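Local coordinates for Galactose/lactose metabolism regulatory protein GAL80 (Saccharomyces cerevisiae, PDB 3BTV) that represses the genes of galactose and lactose metabolism by binding the activator GAL4 and blocking its transcriptional activation when no inducing sugar is present, at residues T149-Q154 with G401-M406; P117-L122 with R145-I150; N319-Y324 with M353-L358. The protein carries 1 engineered substitution. All blocks are in the same frame, centred on the assembly; numbering follows the deposited sequence.

Contact 1: residues T149-Q154 with G401-M406; sequences TIISLQ and GFPTLM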
loop_
_atom_site.group_PDB
_atom_site.type_symbol
_atom_site.label_atom_id
_atom_site.label_comp_id
_atom_site.label_asym_id
_atom_site.label_seq_id
_atom_site.Cartn_x
_atom_site.Cartn_y
_atom_site.Cartn_z
ATOM N N THR B 149 -32.654 -12.064 -7.629
ATOM C CA THR B 149 -31.877 -12.153 -6.402
ATOM C C THR B 149 -31.270 -10.812 -6.003
ATOM O O THR B 149 -30.979 -9.963 -6.848
ATOM C CB THR B 149 -30.751 -13.203 -6.511
ATOM O OG1 THR B 149 -29.710 -12.710 -7.359
ATOM C CG2 THR B 149 -31.283 -14.525 -7.067
ATOM N N ILE B 150 -31.091 -10.632 -4.700
ATOM C CA ILE B 150 -30.419 -9.458 -4.161
ATOM C C ILE B 150 -29.345 -9.914 -3.177
ATOM O O ILE B 150 -29.578 -10.826 -2.383
ATOM C CB ILE B 150 -31.413 -8.522 -3.436
ATOM C CG1 ILE B 150 -32.625 -8.215 -4.320
ATOM C CG2 ILE B 150 -30.735 -7.220 -2.997
ATOM C CD1 ILE B 150 -33.954 -8.831 -3.833
ATOM N N ILE B 151 -28.167 -9.301 -3.240
ATOM C CA ILE B 151 -27.145 -9.523 -2.222
ATOM C C ILE B 151 -26.987 -8.232 -1.422
ATOM O O ILE B 151 -27.019 -7.143 -1.990
ATOM C CB ILE B 151 -25.772 -9.933 -2.831
ATOM C CG1 ILE B 151 -24.784 -10.355 -1.735
ATOM C CG2 ILE B 151 -25.168 -8.803 -3.657
ATOM C CD1 ILE B 151 -25.089 -11.752 -1.141
ATOM N N SER B 152 -26.808 -8.354 -0.112
ATOM C CA SER B 152 -26.625 -7.186 0.740
ATOM C C SER B 152 -25.217 -6.580 0.648
ATOM O O SER B 152 -24.451 -6.606 1.615
ATOM C CB SER B 152 -26.942 -7.527 2.192
ATOM O OG SER B 152 -27.069 -6.343 2.959
ATOM N N LEU B 153 -24.874 -6.042 -0.517
ATOM C CA LEU B 153 -23.661 -5.231 -0.652
ATOM C C LEU B 153 -24.096 -3.761 -0.520
ATOM O O LEU B 153 -23.937 -2.961 -1.442
ATOM C CB LEU B 153 -22.967 -5.497 -1.991
ATOM C CG LEU B 153 -22.286 -6.877 -2.123
ATOM C CD1 LEU B 153 -21.762 -7.125 -3.536
ATOM C CD2 LEU B 153 -21.142 -7.032 -1.127
ATOM N N GLN B 154 -24.658 -3.435 0.639
ATOM C CA GLN B 154 -25.351 -2.166 0.844
ATOM C C GLN B 154 -24.427 -0.962 0.777
ATOM O O GLN B 154 -24.888 0.183 0.826
ATOM C CB GLN B 154 -26.111 -2.174 2.172
ATOM C CG GLN B 154 -25.239 -1.893 3.374
ATOM C CD GLN B 154 -24.348 -3.057 3.730
ATOM O OE1 GLN B 154 -24.744 -4.214 3.600
ATOM N NE2 GLN B 154 -23.137 -2.759 4.184
ATOM N N GLY B 401 -30.827 -0.036 -10.038
ATOM C CA GLY B 401 -31.106 -1.356 -9.522
ATOM C C GLY B 401 -30.422 -1.584 -8.198
ATOM O O GLY B 401 -30.399 -0.716 -7.330
ATOM N N PHE B 402 -29.836 -2.759 -8.064
ATOM C CA PHE B 402 -29.258 -3.199 -6.812
ATOM C C PHE B 402 -28.459 -4.444 -7.149
ATOM O O PHE B 402 -28.761 -5.119 -8.140
ATOM C CB PHE B 402 -30.372 -3.550 -5.832
ATOM C CG PHE B 402 -31.456 -4.399 -6.436
ATOM C CD1 PHE B 402 -32.642 -3.826 -6.866
ATOM C CD2 PHE B 402 -31.281 -5.768 -6.596
ATOM C CE1 PHE B 402 -33.636 -4.608 -7.429
ATOM C CE2 PHE B 402 -32.273 -6.550 -7.155
ATOM C CZ PHE B 402 -33.451 -5.969 -7.568
ATOM N N PRO B 403 -27.445 -4.756 -6.330
ATOM C CA PRO B 403 -26.566 -5.890 -6.614
ATOM C C PRO B 403 -27.302 -7.196 -6.372
ATOM O O PRO B 403 -28.143 -7.287 -5.477
ATOM C CB PRO B 403 -25.437 -5.744 -5.581
ATOM C CG PRO B 403 -25.856 -4.663 -4.647
ATOM C CD PRO B 403 -27.221 -4.205 -4.983
ATOM N N THR B 404 -26.962 -8.202 -7.164
ATOM C CA THR B 404 -27.641 -9.479 -7.129
ATOM C C THR B 404 -26.666 -10.564 -6.713
ATOM O O THR B 404 -25.491 -10.301 -6.471
ATOM C CB THR B 404 -28.149 -9.842 -8.528
ATOM O OG1 THR B 404 -27.027 -10.170 -9.361
ATOM C CG2 THR B 404 -28.885 -8.669 -9.137
ATOM N N LEU B 405 -27.152 -11.797 -6.661
ATOM C CA LEU B 405 -26.290 -12.933 -6.362
ATOM C C LEU B 405 -25.167 -13.112 -7.399
ATOM O O LEU B 405 -24.132 -13.710 -7.102
ATOM C CB LEU B 405 -27.122 -14.210 -6.222
ATOM C CG LEU B 405 -27.462 -14.636 -4.788
ATOM C CD1 LEU B 405 -27.721 -13.442 -3.863
ATOM C CD2 LEU B 405 -28.642 -15.596 -4.783
ATOM N N MET B 406 -25.360 -12.591 -8.608
ATOM C CA MET B 406 -24.283 -12.639 -9.590
ATOM C C MET B 406 -23.147 -11.692 -9.197
ATOM O O MET B 406 -21.970 -12.015 -9.346
ATOM C CB MET B 406 -24.784 -12.280 -10.982
ATOM C CG MET B 406 -23.651 -12.219 -11.995
ATOM S SD MET B 406 -22.737 -13.779 -12.040
ATOM C CE MET B 406 -23.849 -14.815 -12.937
#
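Thr149 and Leu405 meet where the edge strand 148-152 of the parallel Rossmann sheet receives the first turn of helix 405-424, whose N-cap is Thr404. Packing is tight here. Leu405 N donates to Thr149 OG1 at 2.8 Å in a fairly straight bond (162°), giving an acceptor to a first-turn N-H that has no carbonyl one helical turn earlier to bond to. A chi1 of 73° puts OG1 between the backbone N and the carbonyl carbon of Thr149, facing the helix start, while Leu405 CD2 lies 3.7 Å from Thr149 CG2. Threonine thus supplies both a polar and an apolar surface; a valine here, having no hydroxyl, would probably leave Leu405 N without its acceptor at the start of the helix. Further along, Ile151 N reaches Pro403 O at 3.0 Å, approaching from above the carbonyl plane, and Ile151 CG2 rests 3.6 Å from Pro403 CB. Ile150 CG1 comes obliquely to Phe402 CE2 at 3.3 Å, and Thr149 O sits in the plane of that ring, at its edge. The contact thins at Leu153, where CB meets Pro403 CG at 4.0 Å over a small area. At the crowded end, Thr404 OG1, also bonded to Val393 O, accepts the capping bond from Met406 N at 3.0 Å.

Contact 2: residues P117-L122 with R145-I150; sequences PNLKYL and RGVQTI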
loop_
_atom_site.group_PDB
_atom_site.type_symbol
_atom_site.label_atom_id
_atom_site.label_comp_id
_atom_site.label_asym_id
_atom_site.label_seq_id
_atom_site.Cartn_x
_atom_site.Cartn_y
_atom_site.Cartn_z
ATOM N N PRO B 117 -45.890 -19.887 -6.209
ATOM C CA PRO B 117 -45.996 -19.236 -7.520
ATOM C C PRO B 117 -45.771 -17.730 -7.441
ATOM O O PRO B 117 -45.522 -17.084 -8.462
ATOM C CB PRO B 117 -47.446 -19.524 -7.934
ATOM C CG PRO B 117 -47.859 -20.697 -7.108
ATOM C CD PRO B 117 -47.154 -20.526 -5.809
ATOM N N ASN B 118 -45.853 -17.177 -6.235
ATOM C CA ASN B 118 -45.741 -15.736 -6.052
ATOM C C ASN B 118 -44.318 -15.255 -5.756
ATOM O O ASN B 118 -44.028 -14.063 -5.863
ATOM C CB ASN B 118 -46.697 -15.274 -4.952
ATOM C CG ASN B 118 -48.122 -15.731 -5.196
ATOM O OD1 ASN B 118 -48.797 -16.217 -4.288
ATOM N ND2 ASN B 118 -48.584 -15.591 -6.433
ATOM N N LEU B 119 -43.433 -16.176 -5.382
ATOM C CA LEU B 119 -42.062 -15.796 -5.050
ATOM C C LEU B 119 -41.396 -15.069 -6.210
ATOM O O LEU B 119 -41.313 -15.590 -7.322
ATOM C CB LEU B 119 -41.222 -17.010 -4.642
ATOM C CG LEU B 119 -39.865 -16.629 -4.032
ATOM C CD1 LEU B 119 -40.045 -15.966 -2.673
ATOM C CD2 LEU B 119 -38.944 -17.829 -3.921
ATOM N N LYS B 120 -40.919 -13.860 -5.938
ATOM C CA LYS B 120 -40.287 -13.039 -6.962
ATOM C C LYS B 120 -38.860 -12.671 -6.580
ATOM O O LYS B 120 -38.030 -12.392 -7.445
ATOM C CB LYS B 120 -41.096 -11.758 -7.182
ATOM C CG LYS B 120 -42.534 -11.989 -7.608
ATOM C CD LYS B 120 -42.614 -12.594 -8.999
ATOM C CE LYS B 120 -44.060 -12.846 -9.414
ATOM N NZ LYS B 120 -44.703 -13.924 -8.611
ATOM N N TYR B 121 -38.578 -12.667 -5.282
ATOM C CA TYR B 121 -37.307 -12.151 -4.805
ATOM C C TYR B 121 -36.640 -12.999 -3.743
ATOM O O TYR B 121 -37.296 -13.505 -2.830
ATOM C CB TYR B 121 -37.491 -10.737 -4.257
ATOM C CG TYR B 121 -38.058 -9.761 -5.257
ATOM C CD1 TYR B 121 -39.386 -9.354 -5.185
ATOM C CD2 TYR B 121 -37.268 -9.247 -6.277
ATOM C CE1 TYR B 121 -39.909 -8.457 -6.101
ATOM C CE2 TYR B 121 -37.781 -8.353 -7.197
ATOM C CZ TYR B 121 -39.101 -7.962 -7.106
ATOM O OH TYR B 121 -39.608 -7.072 -8.024
ATOM N N LEU B 122 -35.324 -13.132 -3.863
ATOM C CA LEU B 122 -34.517 -13.744 -2.816
ATOM C C LEU B 122 -33.409 -12.790 -2.394
ATOM O O LEU B 122 -32.571 -12.387 -3.206
ATOM C CB LEU B 122 -33.921 -15.074 -3.271
ATOM C CG LEU B 122 -32.969 -15.696 -2.245
ATOM C CD1 LEU B 122 -33.727 -16.044 -0.957
ATOM C CD2 LEU B 122 -32.280 -16.930 -2.823
ATOM N N ARG B 145 -34.107 -21.295 -10.483
ATOM C CA ARG B 145 -35.356 -21.084 -9.763
ATOM C C ARG B 145 -36.129 -19.930 -10.394
ATOM O O ARG B 145 -37.342 -19.823 -10.238
ATOM C CB ARG B 145 -35.093 -20.799 -8.280
ATOM C CG ARG B 145 -36.354 -20.523 -7.469
ATOM C CD ARG B 145 -37.390 -21.625 -7.668
ATOM N NE ARG B 145 -38.659 -21.303 -7.020
ATOM C CZ ARG B 145 -39.642 -20.609 -7.588
ATOM N NH1 ARG B 145 -39.506 -20.151 -8.823
ATOM N NH2 ARG B 145 -40.764 -20.373 -6.916
ATOM N N GLY B 146 -35.412 -19.060 -11.097
ATOM C CA GLY B 146 -36.043 -17.988 -11.846
ATOM C C GLY B 146 -36.280 -16.692 -11.090
ATOM O O GLY B 146 -36.621 -15.677 -11.699
ATOM N N VAL B 147 -36.104 -16.713 -9.770
ATOM C CA VAL B 147 -36.354 -15.526 -8.949
ATOM C C VAL B 147 -35.282 -14.470 -9.145
ATOM O O VAL B 147 -34.132 -14.783 -9.461
ATOM C CB VAL B 147 -36.427 -15.870 -7.448
ATOM C CG1 VAL B 147 -37.663 -16.733 -7.158
ATOM C CG2 VAL B 147 -35.156 -16.588 -7.008
ATOM N N GLN B 148 -35.664 -13.211 -8.968
ATOM C CA GLN B 148 -34.682 -12.140 -8.948
ATOM C C GLN B 148 -33.978 -12.178 -7.604
ATOM O O GLN B 148 -34.626 -12.313 -6.561
ATOM C CB GLN B 148 -35.339 -10.778 -9.145
ATOM C CG GLN B 148 -34.381 -9.620 -8.951
ATOM C CD GLN B 148 -33.358 -9.520 -10.061
ATOM O OE1 GLN B 148 -32.156 -9.692 -9.841
ATOM N NE2 GLN B 148 -33.833 -9.245 -11.267
ATOM N N THR B 149 -32.654 -12.064 -7.629
ATOM C CA THR B 149 -31.877 -12.153 -6.402
ATOM C C THR B 149 -31.270 -10.812 -6.003
ATOM O O THR B 149 -30.979 -9.963 -6.848
ATOM C CB THR B 149 -30.751 -13.203 -6.511
ATOM O OG1 THR B 149 -29.710 -12.710 -7.359
ATOM C CG2 THR B 149 -31.283 -14.525 -7.067
ATOM N N ILE B 150 -31.091 -10.632 -4.700
ATOM C CA ILE B 150 -30.419 -9.458 -4.161
ATOM C C ILE B 150 -29.345 -9.914 -3.177
ATOM O O ILE B 150 -29.578 -10.826 -2.383
ATOM C CB ILE B 150 -31.413 -8.522 -3.436
ATOM C CG1 ILE B 150 -32.625 -8.215 -4.320
ATOM C CG2 ILE B 150 -30.735 -7.220 -2.997
ATOM C CD1 ILE B 150 -33.954 -8.831 -3.833
#
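The Tyr121 ring and Gln148 run obliquely past each other, with Tyr121 CD2 3.8 Å from Gln148 CB. With CG anti to its own carbonyl carbon (chi1 -58°), the tyrosine brings CD2 and CE2 against Gln148 CB and CG, while its hydroxyl bonds to His379. The second flat group is the Arg145 guanidinium. Val147 CG1 lies over one of its faces, displaced toward the rim, and Leu119 CB approaches obliquely, 4.1 Å from Arg145 NH2; Arg145 NE bonds to Ser113 OG. Leu119 and Val147 pack against each other beside it, Leu119 CD2 lying 3.6 Å from Val147 CG1, a fit suited to branched side chains.

Between these groups the backbones form a parallel ladder. Gln148 N donates to Lys120 O at 2.9 Å, Leu122 N to Gln148 O at 2.9 Å, and Ile150 N to Leu122 O at 2.7 Å. Tyr121 and Gln148 share one face of the sheet, Leu122 and Thr149 the other. Ile150 CD1 adds a looser touch on Tyr121 CB at 4.0 Å.

This is a beta-alpha-beta unit of the Rossmann fold: helix 132-143 links the two strands, strand 92-95 flanks 121-125 on its other edge, and helix 363-380 packs on Tyr121 and Ile150.

Contact 3: residues N319-Y324 with M353-L358; sequences NLVLYY and MEVYHL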
loop_
_atom_site.group_PDB
_atom_site.type_symbol
_atom_site.label_atom_id
_atom_site.label_comp_id
_atom_site.label_asym_id
_atom_site.label_seq_id
_atom_site.Cartn_x
_atom_site.Cartn_y
_atom_site.Cartn_z
ATOM N N ASN B 319 -17.170 10.130 5.338
ATOM C CA ASN B 319 -16.651 11.398 4.840
ATOM C C ASN B 319 -16.098 11.293 3.416
ATOM O O ASN B 319 -15.377 10.350 3.098
ATOM C CB ASN B 319 -15.566 11.905 5.785
ATOM C CG ASN B 319 -15.320 13.383 5.641
ATOM O OD1 ASN B 319 -16.255 14.170 5.498
ATOM N ND2 ASN B 319 -14.057 13.777 5.692
ATOM N N LEU B 320 -16.450 12.256 2.563
ATOM C CA LEU B 320 -15.894 12.362 1.204
ATOM C C LEU B 320 -15.262 13.740 0.970
ATOM O O LEU B 320 -15.894 14.790 1.185
ATOM C CB LEU B 320 -16.966 12.094 0.142
ATOM C CG LEU B 320 -16.616 12.393 -1.331
ATOM C CD1 LEU B 320 -15.525 11.473 -1.852
ATOM C CD2 LEU B 320 -17.850 12.253 -2.190
ATOM N N VAL B 321 -14.016 13.728 0.529
ATOM C CA VAL B 321 -13.268 14.954 0.290
ATOM C C VAL B 321 -12.699 14.996 -1.128
ATOM O O VAL B 321 -12.133 14.014 -1.608
ATOM C CB VAL B 321 -12.095 15.085 1.279
ATOM C CG1 VAL B 321 -11.473 16.462 1.162
ATOM C CG2 VAL B 321 -12.569 14.852 2.724
ATOM N N LEU B 322 -12.828 16.147 -1.776
ATOM C CA LEU B 322 -12.257 16.384 -3.094
ATOM C C LEU B 322 -11.298 17.544 -3.028
ATOM O O LEU B 322 -11.619 18.591 -2.447
ATOM C CB LEU B 322 -13.351 16.744 -4.094
ATOM C CG LEU B 322 -14.141 15.606 -4.714
ATOM C CD1 LEU B 322 -15.359 16.203 -5.373
ATOM C CD2 LEU B 322 -13.266 14.872 -5.727
ATOM N N TYR B 323 -10.153 17.375 -3.682
ATOM C CA TYR B 323 -9.062 18.346 -3.618
ATOM C C TYR B 323 -8.589 18.689 -5.006
ATOM O O TYR B 323 -8.303 17.792 -5.815
ATOM C CB TYR B 323 -7.836 17.772 -2.922
ATOM C CG TYR B 323 -8.031 17.081 -1.606
ATOM C CD1 TYR B 323 -7.742 17.736 -0.418
ATOM C CD2 TYR B 323 -8.418 15.748 -1.547
ATOM C CE1 TYR B 323 -7.870 17.104 0.797
ATOM C CE2 TYR B 323 -8.535 15.097 -0.336
ATOM C CZ TYR B 323 -8.265 15.786 0.835
ATOM O OH TYR B 323 -8.402 15.168 2.057
ATOM N N TYR B 324 -8.453 19.985 -5.254
ATOM C CA TYR B 324 -7.931 20.509 -6.505
ATOM C C TYR B 324 -6.783 21.469 -6.212
ATOM O O TYR B 324 -6.774 22.135 -5.172
ATOM C CB TYR B 324 -9.026 21.267 -7.263
ATOM C CG TYR B 324 -8.460 22.167 -8.339
ATOM C CD1 TYR B 324 -8.136 21.668 -9.595
ATOM C CD2 TYR B 324 -8.220 23.511 -8.091
ATOM C CE1 TYR B 324 -7.604 22.489 -10.577
ATOM C CE2 TYR B 324 -7.688 24.338 -9.064
ATOM C CZ TYR B 324 -7.384 23.825 -10.304
ATOM O OH TYR B 324 -6.855 24.654 -11.268
ATOM N N MET B 353 -10.590 22.712 -1.468
ATOM C CA MET B 353 -11.004 21.486 -0.818
ATOM C C MET B 353 -12.505 21.536 -0.681
ATOM O O MET B 353 -13.057 22.522 -0.198
ATOM C CB MET B 353 -10.375 21.358 0.574
ATOM C CG MET B 353 -10.827 20.096 1.328
ATOM S SD MET B 353 -10.187 19.960 3.020
ATOM C CE MET B 353 -8.431 20.120 2.716
ATOM N N GLU B 354 -13.172 20.485 -1.117
ATOM C CA GLU B 354 -14.606 20.347 -0.846
ATOM C C GLU B 354 -14.820 19.143 0.036
ATOM O O GLU B 354 -14.249 18.082 -0.210
ATOM C CB GLU B 354 -15.398 20.175 -2.148
ATOM C CG GLU B 354 -14.784 20.924 -3.321
ATOM C CD GLU B 354 -15.548 20.738 -4.614
ATOM O OE1 GLU B 354 -14.977 20.147 -5.551
ATOM O OE2 GLU B 354 -16.710 21.181 -4.693
ATOM N N VAL B 355 -15.648 19.308 1.057
ATOM C CA VAL B 355 -15.972 18.217 1.962
ATOM C C VAL B 355 -17.451 17.924 1.889
ATOM O O VAL B 355 -18.276 18.834 1.981
ATOM C CB VAL B 355 -15.658 18.592 3.416
ATOM C CG1 VAL B 355 -15.907 17.395 4.336
ATOM C CG2 VAL B 355 -14.229 19.055 3.526
ATOM N N TYR B 356 -17.785 16.652 1.730
ATOM C CA TYR B 356 -19.169 16.218 1.726
ATOM C C TYR B 356 -19.374 15.332 2.940
ATOM O O TYR B 356 -18.745 14.279 3.069
ATOM C CB TYR B 356 -19.491 15.497 0.411
ATOM C CG TYR B 356 -20.892 14.908 0.330
ATOM C CD1 TYR B 356 -22.004 15.719 0.174
ATOM C CD2 TYR B 356 -21.095 13.532 0.375
ATOM C CE1 TYR B 356 -23.280 15.178 0.079
ATOM C CE2 TYR B 356 -22.372 12.980 0.284
ATOM C CZ TYR B 356 -23.457 13.811 0.134
ATOM O OH TYR B 356 -24.720 13.277 0.040
ATOM N N HIS B 357 -20.215 15.778 3.865
ATOM C CA HIS B 357 -20.384 15.052 5.116
ATOM C C HIS B 357 -21.776 15.238 5.679
ATOM O O HIS B 357 -22.151 16.351 6.038
ATOM C CB HIS B 357 -19.343 15.492 6.158
ATOM C CG HIS B 357 -19.531 14.855 7.502
ATOM N ND1 HIS B 357 -19.385 13.500 7.711
ATOM C CD2 HIS B 357 -19.857 15.383 8.706
ATOM C CE1 HIS B 357 -19.611 13.222 8.982
ATOM N NE2 HIS B 357 -19.896 14.349 9.610
ATOM N N LEU B 358 -22.532 14.142 5.747
ATOM C CA LEU B 358 -23.870 14.154 6.321
ATOM C C LEU B 358 -23.778 13.807 7.799
ATOM O O LEU B 358 -23.642 12.643 8.179
ATOM C CB LEU B 358 -24.771 13.151 5.608
ATOM C CG LEU B 358 -24.768 13.147 4.082
ATOM C CD1 LEU B 358 -25.459 11.896 3.561
ATOM C CD2 LEU B 358 -25.442 14.400 3.534
#
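Leu320 and Val321, both buried, start the apolar centre of this antiparallel pair, Leu320 CB lying 4.2 Å from Tyr356 CB on one face and Val321 CG1 3.7 Å from Met353 CG on the other. Met353 is the exposed partner that covers Val321 from outside. Its chain runs extended and then bends at chi3 (-54°), which brings its methyl to Tyr323: Met353 CE is 3.6 Å from Tyr323 CE1. The two side chains lie side by side and point the same way, and the sulfur makes an oblique Met-aromatic contact, with SD 5.3 Å from the centroid of the Tyr323 ring. Val321 CG1 covers part of one face of that ring, near its rim. A long, flexible thioether suits this place because it can follow both the valine and the tyrosine.

On the face of Leu320 and Tyr356, Leu322 lies beside Glu354, whose OE1 is 4.0 Å from Leu322 CD1. This face is the better covered: Leu167 and Arg163 of helix 159-169 pack on Leu322 and on Leu320 and Tyr356, which fits the two buried leucines.

Four backbone bonds join the strands. Leu320 and Tyr356 exchange N-H and C=O, as do Leu322 and Glu354; the Tyr356 N to Leu320 O bond, 2.7 Å, is nearly linear at 172°.

Farther out the contact turns polar. Glu354 OE1 is bonded to Tyr172 OH, which gives the carboxylate a polar partner beside Leu322. Asn319 OD1 is 3.4 Å from Val355 CG1 and 3.4 Å from His357 CB; its amide plane stands at 82° to the imidazole, whose ND1 is bonded to Ser318 O.

Strand 352-356 is one of the two outermost strands of the large mixed sheet, and regular antiparallel pairing at this helix-covered margin is consistent with the C-terminal domain of the GFO/IDH/MocA family fold.

In the fold
Contacts 1 and 2 share Thr149 and Ile150, their centres 13 Å apart, because strand 148-152 serves both: one edge pairs with strand 121-125 in the Rossmann sheet, and beyond that pairing the strand receives the start of the distant helix 405-424. Contact 2 is local in sequence, whereas contact 1 spans nearly 250 residues and ties the C-terminal part of the chain back onto the nucleotide-binding-type domain. Contact 3 lies between the two halves of contact 1 along the chain and belongs to the large mixed sheet; its centre is 28 Å from contact 1 and 39 Å from contact 2, across the chain's centre. Together they touch both sheets and the place where helix 405-424 returns to the Rossmann sheet.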